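Local structure of stress response kinase A (Escherichia coli, 1ZYL) at residues V195-G200 with A221-A226; L68-F73 with I142-I147; A163-S168 with P295-E300. The protein phosphorylates itself and other proteins on serine and threonine at the expense of ATP, and probably protects the cell against stress linked to reactive oxygen species. All coordinates share one frame; numbering follows the deposited sequence.

Interaction 1 (V195-G200 with A221-A226); sequences VLRLHG and ARNGPA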
loop_
_atom_site.group_PDB
_atom_site.type_symbol
_atom_site.label_atom_id
_atom_site.label_comp_id
_atom_site.label_asym_id
_atom_site.label_seq_id
_atom_site.Cartn_x
_atom_site.Cartn_y
_atom_site.Cartn_z
ATOM N N VAL A 195 -0.446 -17.631 1.985
ATOM C CA VAL A 195 -0.451 -16.470 1.111
ATOM C C VAL A 195 -1.845 -16.269 0.542
ATOM O O VAL A 195 -2.542 -17.240 0.231
ATOM C CB VAL A 195 0.565 -16.631 -0.063
ATOM C CG1 VAL A 195 1.735 -17.483 0.374
ATOM C CG2 VAL A 195 -0.106 -17.230 -1.279
ATOM N N LEU A 196 -2.254 -15.012 0.412
ATOM C CA LEU A 196 -3.566 -14.696 -0.133
ATOM C C LEU A 196 -3.569 -13.279 -0.676
ATOM O O LEU A 196 -2.633 -12.522 -0.449
ATOM C CB LEU A 196 -4.641 -14.814 0.947
ATOM C CG LEU A 196 -4.391 -13.852 2.108
ATOM C CD1 LEU A 196 -5.672 -13.596 2.905
ATOM C CD2 LEU A 196 -3.284 -14.426 2.971
ATOM N N ARG A 197 -4.630 -12.933 -1.395
ATOM C CA ARG A 197 -4.780 -11.605 -1.962
ATOM C C ARG A 197 -5.001 -10.652 -0.802
ATOM O O ARG A 197 -5.953 -10.827 -0.044
ATOM C CB ARG A 197 -5.983 -11.561 -2.909
ATOM C CG ARG A 197 -5.676 -12.013 -4.319
ATOM C CD ARG A 197 -6.696 -13.018 -4.836
ATOM N NE ARG A 197 -8.008 -12.471 -5.158
ATOM C CZ ARG A 197 -9.110 -13.211 -5.223
ATOM N NH1 ARG A 197 -10.280 -12.673 -5.521
ATOM N NH2 ARG A 197 -9.043 -14.505 -4.966
ATOM N N LEU A 198 -4.127 -9.651 -0.674
ATOM C CA LEU A 198 -4.197 -8.667 0.407
ATOM C C LEU A 198 -4.550 -7.285 -0.087
ATOM O O LEU A 198 -4.467 -6.999 -1.279
ATOM C CB LEU A 198 -2.849 -8.548 1.097
ATOM C CG LEU A 198 -2.242 -9.818 1.662
ATOM C CD1 LEU A 198 -0.770 -9.582 1.964
ATOM C CD2 LEU A 198 -3.035 -10.238 2.900
ATOM N N HIS A 199 -4.938 -6.421 0.845
ATOM C CA HIS A 199 -5.234 -5.042 0.502
ATOM C C HIS A 199 -3.869 -4.455 0.164
ATOM O O HIS A 199 -3.765 -3.502 -0.595
ATOM C CB HIS A 199 -5.825 -4.284 1.686
ATOM C CG HIS A 199 -5.945 -2.813 1.446
ATOM N ND1 HIS A 199 -6.990 -2.256 0.742
ATOM C CD2 HIS A 199 -5.112 -1.792 1.755
ATOM C CE1 HIS A 199 -6.794 -0.954 0.626
ATOM N NE2 HIS A 199 -5.660 -0.648 1.231
ATOM N N GLY A 200 -2.833 -5.033 0.767
ATOM C CA GLY A 200 -1.464 -4.621 0.508
ATOM C C GLY A 200 -0.938 -3.345 1.122
ATOM O O GLY A 200 0.266 -3.217 1.304
ATOM N N ALA A 221 -2.659 -3.923 -3.747
ATOM C CA ALA A 221 -3.044 -5.306 -3.486
ATOM C C ALA A 221 -1.932 -6.208 -4.004
ATOM O O ALA A 221 -1.536 -6.120 -5.162
ATOM C CB ALA A 221 -4.368 -5.629 -4.191
ATOM N N ARG A 222 -1.429 -7.072 -3.133
ATOM C CA ARG A 222 -0.345 -7.970 -3.487
ATOM C C ARG A 222 -0.622 -9.314 -2.833
ATOM O O ARG A 222 -1.563 -9.431 -2.059
ATOM C CB ARG A 222 0.958 -7.377 -2.947
ATOM C CG ARG A 222 2.144 -7.454 -3.887
ATOM C CD ARG A 222 3.236 -6.452 -3.503
ATOM N NE ARG A 222 2.767 -5.079 -3.619
ATOM C CZ ARG A 222 3.515 -4.083 -4.078
ATOM N NH1 ARG A 222 3.023 -2.854 -4.155
ATOM N NH2 ARG A 222 4.757 -4.316 -4.468
ATOM N N ASN A 223 0.158 -10.337 -3.160
ATOM C CA ASN A 223 -0.037 -11.622 -2.491
ATOM C C ASN A 223 0.933 -11.607 -1.304
ATOM O O ASN A 223 2.127 -11.338 -1.466
ATOM C CB ASN A 223 0.306 -12.814 -3.399
ATOM C CG ASN A 223 -0.664 -12.979 -4.570
ATOM O OD1 ASN A 223 -1.877 -12.803 -4.426
ATOM N ND2 ASN A 223 -0.126 -13.347 -5.735
ATOM N N GLY A 224 0.427 -11.876 -0.109
ATOM C CA GLY A 224 1.295 -11.882 1.054
ATOM C C GLY A 224 0.646 -12.511 2.268
ATOM O O GLY A 224 -0.394 -13.160 2.157
ATOM N N PRO A 225 1.244 -12.339 3.453
ATOM C CA PRO A 225 0.708 -12.899 4.695
ATOM C C PRO A 225 -0.353 -11.986 5.294
ATOM O O PRO A 225 -0.185 -10.761 5.342
ATOM C CB PRO A 225 1.942 -13.006 5.574
ATOM C CG PRO A 225 2.689 -11.792 5.194
ATOM C CD PRO A 225 2.568 -11.739 3.680
ATOM N N ALA A 226 -1.442 -12.593 5.759
ATOM C CA ALA A 226 -2.550 -11.857 6.351
ATOM C C ALA A 226 -2.074 -10.722 7.250
ATOM O O ALA A 226 -2.625 -9.621 7.195
ATOM C CB ALA A 226 -3.448 -12.807 7.121
#

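Interaction 2 (L68-F73 with I142-I147); sequences LEEHQF and IHRPTI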
loop_
_atom_site.group_PDB
_atom_site.type_symbol
_atom_site.label_atom_id
_atom_site.label_comp_id
_atom_site.label_asym_id
_atom_site.label_seq_id
_atom_site.Cartn_x
_atom_site.Cartn_y
_atom_site.Cartn_z
ATOM N N LEU A 68 -6.180 -5.745 -14.039
ATOM C CA LEU A 68 -7.385 -6.552 -14.188
ATOM C C LEU A 68 -7.564 -7.430 -12.965
ATOM O O LEU A 68 -8.688 -7.660 -12.521
ATOM C CB LEU A 68 -7.310 -7.428 -15.447
ATOM C CG LEU A 68 -7.514 -6.728 -16.797
ATOM C CD1 LEU A 68 -7.228 -7.700 -17.934
ATOM C CD2 LEU A 68 -8.929 -6.179 -16.884
ATOM N N GLU A 69 -6.448 -7.920 -12.426
ATOM C CA GLU A 69 -6.474 -8.779 -11.247
ATOM C C GLU A 69 -7.048 -8.085 -10.009
ATOM O O GLU A 69 -7.732 -8.719 -9.204
ATOM C CB GLU A 69 -5.075 -9.313 -10.945
ATOM C CG GLU A 69 -4.723 -10.576 -11.709
ATOM C CD GLU A 69 -3.304 -11.048 -11.447
ATOM O OE1 GLU A 69 -2.951 -12.171 -11.861
ATOM O OE2 GLU A 69 -2.533 -10.290 -10.833
ATOM N N GLU A 70 -6.780 -6.797 -9.836
ATOM C CA GLU A 70 -7.344 -6.130 -8.678
ATOM C C GLU A 70 -8.794 -5.771 -8.982
ATOM O O GLU A 70 -9.662 -5.876 -8.116
ATOM C CB GLU A 70 -6.540 -4.881 -8.287
ATOM C CG GLU A 70 -6.472 -3.795 -9.333
ATOM C CD GLU A 70 -6.411 -2.409 -8.718
ATOM O OE1 GLU A 70 -7.396 -2.025 -8.057
ATOM O OE2 GLU A 70 -5.386 -1.711 -8.894
ATOM N N HIS A 71 -9.058 -5.356 -10.218
ATOM C CA HIS A 71 -10.417 -5.003 -10.628
ATOM C C HIS A 71 -11.316 -6.205 -10.370
ATOM O O HIS A 71 -12.473 -6.066 -9.986
ATOM C CB HIS A 71 -10.455 -4.660 -12.113
ATOM C CG HIS A 71 -10.198 -3.216 -12.417
ATOM N ND1 HIS A 71 -9.046 -2.564 -12.033
ATOM C CD2 HIS A 71 -10.928 -2.312 -13.112
ATOM C CE1 HIS A 71 -9.078 -1.324 -12.482
ATOM N NE2 HIS A 71 -10.209 -1.145 -13.140
ATOM N N GLN A 72 -10.770 -7.390 -10.603
ATOM C CA GLN A 72 -11.500 -8.617 -10.376
ATOM C C GLN A 72 -11.669 -8.705 -8.857
ATOM O O GLN A 72 -12.791 -8.708 -8.342
ATOM C CB GLN A 72 -10.694 -9.810 -10.918
ATOM C CG GLN A 72 -11.462 -11.124 -10.985
ATOM C CD GLN A 72 -12.887 -10.948 -11.520
ATOM O OE1 GLN A 72 -13.110 -10.255 -12.520
ATOM N NE2 GLN A 72 -13.856 -11.582 -10.855
ATOM N N PHE A 73 -10.546 -8.736 -8.145
ATOM C CA PHE A 73 -10.564 -8.824 -6.694
ATOM C C PHE A 73 -11.580 -7.844 -6.104
ATOM O O PHE A 73 -12.471 -8.241 -5.358
ATOM C CB PHE A 73 -9.164 -8.545 -6.141
ATOM C CG PHE A 73 -9.006 -8.860 -4.677
ATOM C CD1 PHE A 73 -7.956 -8.310 -3.954
ATOM C CD2 PHE A 73 -9.885 -9.719 -4.029
ATOM C CE1 PHE A 73 -7.786 -8.610 -2.610
ATOM C CE2 PHE A 73 -9.721 -10.027 -2.682
ATOM C CZ PHE A 73 -8.670 -9.472 -1.970
ATOM N N ILE A 142 -1.714 -13.704 -10.223
ATOM C CA ILE A 142 -0.775 -14.445 -11.044
ATOM C C ILE A 142 0.196 -13.450 -11.621
ATOM O O ILE A 142 1.362 -13.769 -11.830
ATOM C CB ILE A 142 -1.479 -15.197 -12.191
ATOM C CG1 ILE A 142 -2.273 -16.376 -11.628
ATOM C CG2 ILE A 142 -0.454 -15.710 -13.187
ATOM C CD1 ILE A 142 -3.039 -17.156 -12.679
ATOM N N HIS A 143 -0.292 -12.236 -11.859
ATOM C CA HIS A 143 0.534 -11.171 -12.419
ATOM C C HIS A 143 1.017 -10.155 -11.387
ATOM O O HIS A 143 2.148 -9.669 -11.471
ATOM C CB HIS A 143 -0.224 -10.468 -13.540
ATOM C CG HIS A 143 -0.496 -11.357 -14.706
ATOM N ND1 HIS A 143 0.508 -12.010 -15.386
ATOM C CD2 HIS A 143 -1.656 -11.742 -15.287
ATOM C CE1 HIS A 143 -0.021 -12.761 -16.336
ATOM N NE2 HIS A 143 -1.332 -12.617 -16.297
ATOM N N ARG A 144 0.166 -9.831 -10.421
ATOM C CA ARG A 144 0.546 -8.898 -9.380
ATOM C C ARG A 144 1.636 -9.537 -8.538
ATOM O O ARG A 144 1.714 -10.763 -8.427
ATOM C CB ARG A 144 -0.637 -8.587 -8.486
ATOM C CG ARG A 144 -1.818 -8.026 -9.214
ATOM C CD ARG A 144 -2.541 -7.074 -8.320
ATOM N NE ARG A 144 -2.820 -5.850 -9.045
ATOM C CZ ARG A 144 -2.589 -4.639 -8.566
ATOM N NH1 ARG A 144 -2.879 -3.573 -9.303
ATOM N NH2 ARG A 144 -2.070 -4.495 -7.354
ATOM N N PRO A 145 2.493 -8.716 -7.925
ATOM C CA PRO A 145 3.577 -9.242 -7.094
ATOM C C PRO A 145 3.080 -10.025 -5.895
ATOM O O PRO A 145 1.951 -9.848 -5.429
ATOM C CB PRO A 145 4.321 -7.983 -6.643
ATOM C CG PRO A 145 4.041 -7.009 -7.709
ATOM C CD PRO A 145 2.583 -7.252 -8.041
ATOM N N THR A 146 3.925 -10.907 -5.395
ATOM C CA THR A 146 3.570 -11.646 -4.202
ATOM C C THR A 146 4.708 -11.295 -3.244
ATOM O O THR A 146 5.842 -11.736 -3.433
ATOM C CB THR A 146 3.464 -13.157 -4.482
ATOM O OG1 THR A 146 3.934 -13.892 -3.352
ATOM C CG2 THR A 146 4.249 -13.523 -5.709
ATOM N N ILE A 147 4.391 -10.449 -2.258
ATOM C CA ILE A 147 5.342 -9.959 -1.268
ATOM C C ILE A 147 6.471 -10.943 -0.985
ATOM O O ILE A 147 6.248 -12.132 -0.739
ATOM C CB ILE A 147 4.607 -9.573 0.054
ATOM C CG1 ILE A 147 3.785 -8.305 -0.168
ATOM C CG2 ILE A 147 5.599 -9.341 1.194
ATOM C CD1 ILE A 147 3.092 -7.791 1.086
#

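Interaction 3 (A163-S168 with P295-E300); sequences ATLIPS and PWLTGE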
loop_
_atom_site.group_PDB
_atom_site.type_symbol
_atom_site.label_atom_id
_atom_site.label_comp_id
_atom_site.label_asym_id
_atom_site.label_seq_id
_atom_site.Cartn_x
_atom_site.Cartn_y
_atom_site.Cartn_z
ATOM N N ALA A 163 22.572 4.941 -7.108
ATOM C CA ALA A 163 21.633 6.004 -6.751
ATOM C C ALA A 163 21.857 7.427 -7.260
ATOM O O ALA A 163 20.965 7.997 -7.887
ATOM C CB ALA A 163 21.462 6.038 -5.232
ATOM N N THR A 164 23.021 8.006 -6.979
ATOM C CA THR A 164 23.320 9.382 -7.389
ATOM C C THR A 164 22.687 10.361 -6.410
ATOM O O THR A 164 23.282 11.376 -6.062
ATOM C CB THR A 164 22.743 9.741 -8.790
ATOM O OG1 THR A 164 23.516 9.121 -9.823
ATOM C CG2 THR A 164 22.748 11.247 -8.990
ATOM N N LEU A 165 21.471 10.042 -5.977
ATOM C CA LEU A 165 20.716 10.893 -5.069
ATOM C C LEU A 165 21.137 10.774 -3.605
ATOM O O LEU A 165 20.664 11.521 -2.749
ATOM C CB LEU A 165 19.233 10.578 -5.217
ATOM C CG LEU A 165 18.276 11.746 -5.034
ATOM C CD1 LEU A 165 18.713 12.896 -5.919
ATOM C CD2 LEU A 165 16.876 11.308 -5.392
ATOM N N ILE A 166 22.021 9.827 -3.320
ATOM C CA ILE A 166 22.522 9.614 -1.971
ATOM C C ILE A 166 23.858 10.341 -1.862
ATOM O O ILE A 166 24.770 10.070 -2.631
ATOM C CB ILE A 166 22.767 8.101 -1.705
ATOM C CG1 ILE A 166 21.438 7.328 -1.729
ATOM C CG2 ILE A 166 23.483 7.911 -0.377
ATOM C CD1 ILE A 166 21.592 5.802 -1.737
ATOM N N PRO A 167 23.982 11.299 -0.931
ATOM C CA PRO A 167 25.242 12.034 -0.763
ATOM C C PRO A 167 26.466 11.113 -0.772
ATOM O O PRO A 167 26.543 10.151 -0.003
ATOM C CB PRO A 167 25.052 12.721 0.584
ATOM C CG PRO A 167 23.614 13.105 0.541
ATOM C CD PRO A 167 22.929 11.867 -0.071
ATOM N N SER A 168 27.420 11.408 -1.647
ATOM C CA SER A 168 28.630 10.597 -1.754
ATOM C C SER A 168 29.393 10.526 -0.432
ATOM O O SER A 168 29.426 11.501 0.322
ATOM C CB SER A 168 29.544 11.178 -2.830
ATOM O OG SER A 168 29.889 12.525 -2.521
ATOM N N PRO A 295 11.391 17.336 -0.596
ATOM C CA PRO A 295 12.615 18.111 -0.841
ATOM C C PRO A 295 13.847 17.614 -0.087
ATOM O O PRO A 295 14.945 17.613 -0.623
ATOM C CB PRO A 295 12.227 19.519 -0.410
ATOM C CG PRO A 295 10.715 19.524 -0.482
ATOM C CD PRO A 295 10.364 18.185 0.036
ATOM N N TRP A 296 13.662 17.194 1.157
ATOM C CA TRP A 296 14.769 16.716 1.983
ATOM C C TRP A 296 15.500 15.515 1.402
ATOM O O TRP A 296 16.687 15.329 1.653
ATOM C CB TRP A 296 14.269 16.365 3.392
ATOM C CG TRP A 296 12.781 16.213 3.469
ATOM C CD1 TRP A 296 11.859 17.211 3.613
ATOM C CD2 TRP A 296 12.039 15.000 3.339
ATOM N NE1 TRP A 296 10.588 16.692 3.580
ATOM C CE2 TRP A 296 10.670 15.336 3.410
ATOM C CE3 TRP A 296 12.398 13.658 3.169
ATOM C CZ2 TRP A 296 9.660 14.380 3.314
ATOM C CZ3 TRP A 296 11.387 12.701 3.076
ATOM C CH2 TRP A 296 10.036 13.069 3.148
ATOM N N LEU A 297 14.790 14.705 0.627
ATOM C CA LEU A 297 15.375 13.509 0.036
ATOM C C LEU A 297 16.787 13.770 -0.475
ATOM O O LEU A 297 17.568 12.843 -0.646
ATOM C CB LEU A 297 14.492 13.005 -1.110
ATOM C CG LEU A 297 14.311 11.490 -1.273
ATOM C CD1 LEU A 297 15.637 10.824 -1.554
ATOM C CD2 LEU A 297 13.691 10.917 -0.011
ATOM N N THR A 298 17.124 15.035 -0.697
ATOM C CA THR A 298 18.440 15.382 -1.208
ATOM C C THR A 298 19.542 15.665 -0.184
ATOM O O THR A 298 20.714 15.428 -0.471
ATOM C CB THR A 298 18.325 16.578 -2.187
ATOM O OG1 THR A 298 18.470 16.092 -3.525
ATOM C CG2 THR A 298 19.385 17.644 -1.905
ATOM N N GLY A 299 19.181 16.167 0.996
ATOM C CA GLY A 299 20.183 16.482 2.005
ATOM C C GLY A 299 20.789 15.297 2.738
ATOM O O GLY A 299 20.313 14.173 2.606
ATOM N N GLU A 300 21.844 15.544 3.515
ATOM C CA GLU A 300 22.499 14.480 4.276
ATOM C C GLU A 300 21.669 14.102 5.482
ATOM O O GLU A 300 21.429 12.924 5.724
ATOM C CB GLU A 300 23.850 14.914 4.814
ATOM C CG GLU A 300 24.755 15.597 3.855
ATOM C CD GLU A 300 26.040 15.979 4.539
ATOM O OE1 GLU A 300 26.991 15.163 4.512
ATOM O OE2 GLU A 300 26.082 17.084 5.131
#

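Interaction 1 (V195-G200 with A221-A226)
Leu196 and Gly224 face each other as an antiparallel hydrogen-bonded pair, Leu196 N giving to Gly224 O at 3.2 Å and Gly224 N returning a bond to Leu196 O. Arg197 and Asn223 follow as a non-hydrogen-bonded pair. Beyond them Leu198 N meets Arg222 O at 2.9 Å. This is a two-stranded sheet, as found in the C-terminal lobe of the protein kinase fold. The 195-200 segment leads into Asp201, the inferred proton acceptor. The 221-226 segment follows Asp217, an inferred magnesium ligand. Leu198 has the most of its surface buried by the other segment. Its CG stands beside the backbone N (chi1 -56°), which brings the branches over Gly224 and the turn after it. CD1 lies against Gly224 CA, where the glycine has no side chain to meet it. CD2 reaches Ala226 CA at 3.8 Å. Leu196 CD2 comes to Ala226 N at the same distance. His133 of helix 119-136 touches both leucines. On the other face Arg197 and Asn223 run side by side, guanidinium and amide planes 85° apart. Their polar ends bond elsewhere: Arg197 NH1 to Gln76 and NH2 to Gln139 O, Asn223 OD1 to Phe141 N. Between the two side chains there is a loose van der Waals touch, Arg197 CG lying 3.9 Å from Asn223 OD1.

Interaction 2 (L68-F73 with I142-I147)
Glu69 and Glu70 bind the loop 142-147 through a carboxylate gripping backbone N-H groups and a salt bridge, where helix 64-79 meets the chain after helix 119-136. Glu69 OE1 accepts two bonds. Ile142 N approaches Glu69 OE1 from above the carboxylate plane, at 2.6 Å. His143 N comes to Glu69 OE1 on the syn side, nearer the plane, at 2.7 Å. OE2 takes Arg144 N, though its position is less certain. The Glu69 chain is extended beyond CG (chi2 177°), which carries the carboxylate out to the loop. With an alanine here, the N-H groups of Ile142, His143 and Arg144 would probably lose this acceptor, and the loop would be less firmly held to the helix. Glu70 holds the side chain of Arg144 instead. Its OE2 makes a salt bridge to Arg144 NH1 at 3.1 Å, the carboxylate plane 87° from that of the guanidinium. Glu70 CB lies over one guanidinium face, toward the rim. Arg144 NE bonds to Gln66 O, NH2 to Asp219 O, and Trp62 adds a cation-pi contact. Helix 64-79 probably corresponds to the kinase C helix, and Glu70 also touches Tyr57 on strand 52-57.

Interaction 3 (A163-S168 with P295-E300)
Leu165 and Leu297 cross at about a right angle and meet by their methyl ends, Leu165 CD2 lying 4.1 Å from Leu297 CD1. Both side chains leave their backbones obliquely, but their ends turn in toward each other. The other branch of Leu165 goes to the next residue. Its CD1 stands 4.0 Å from Thr298 OG1, and here too the side chains cross nearly at a right angle. One leucine therefore reaches two successive residues, a separate branch on each. Pro167 works differently. Its CB points toward the opposite segment, and CG at the tip of the ring does the touching. Pro167 CG sits 3.9 Å from Thr298 O and 4.0 Å from Gly299 O. The same atom comes to 4.1 Å from Glu300 CA, and the side chain of Glu300 runs just beyond. The contact joins two loops between helices of the C-terminal lobe of the kinase fold, away from the inferred active site. Residues 163-168 link helix 149-161 to helix 171-188. Residues 295-298 form a 3-10 turn ahead of helix 300-316, with Gly299 N bonded back to Trp296 O at 2.7 Å. Other parts of the chain complete the packing. Met282 and Trp285 lie against Leu165, while Leu297 also meets Leu281, Trp285 and Tyr302. Trp303 of helix 300-316 touches Pro167 and gives a hydrogen bond from NE1 to Leu297 O.

How the interactions relate
From the N terminus, the first segment to take part is 68-73 on helix 64-79, and interaction 2 closes its loop at 142-147, before either other contact opens. Interaction 3 opens at 163-168 and closes only at 295-300. Interaction 1 both opens and closes within that span, so none of the loops cross. Interactions 1 and 2 adjoin, their centres about 9 Å apart. Arg144 NH2 probably bonds to Ala221 O at 2.8 Å, and Asn223 N to Pro145 O at 2.9 Å. Together they tie helix 64-79 to the small sheet beside the catalytic loop. Interaction 3 joins two interhelical loops, its centre about 32 Å and 33 Å from the centres of interactions 1 and 2.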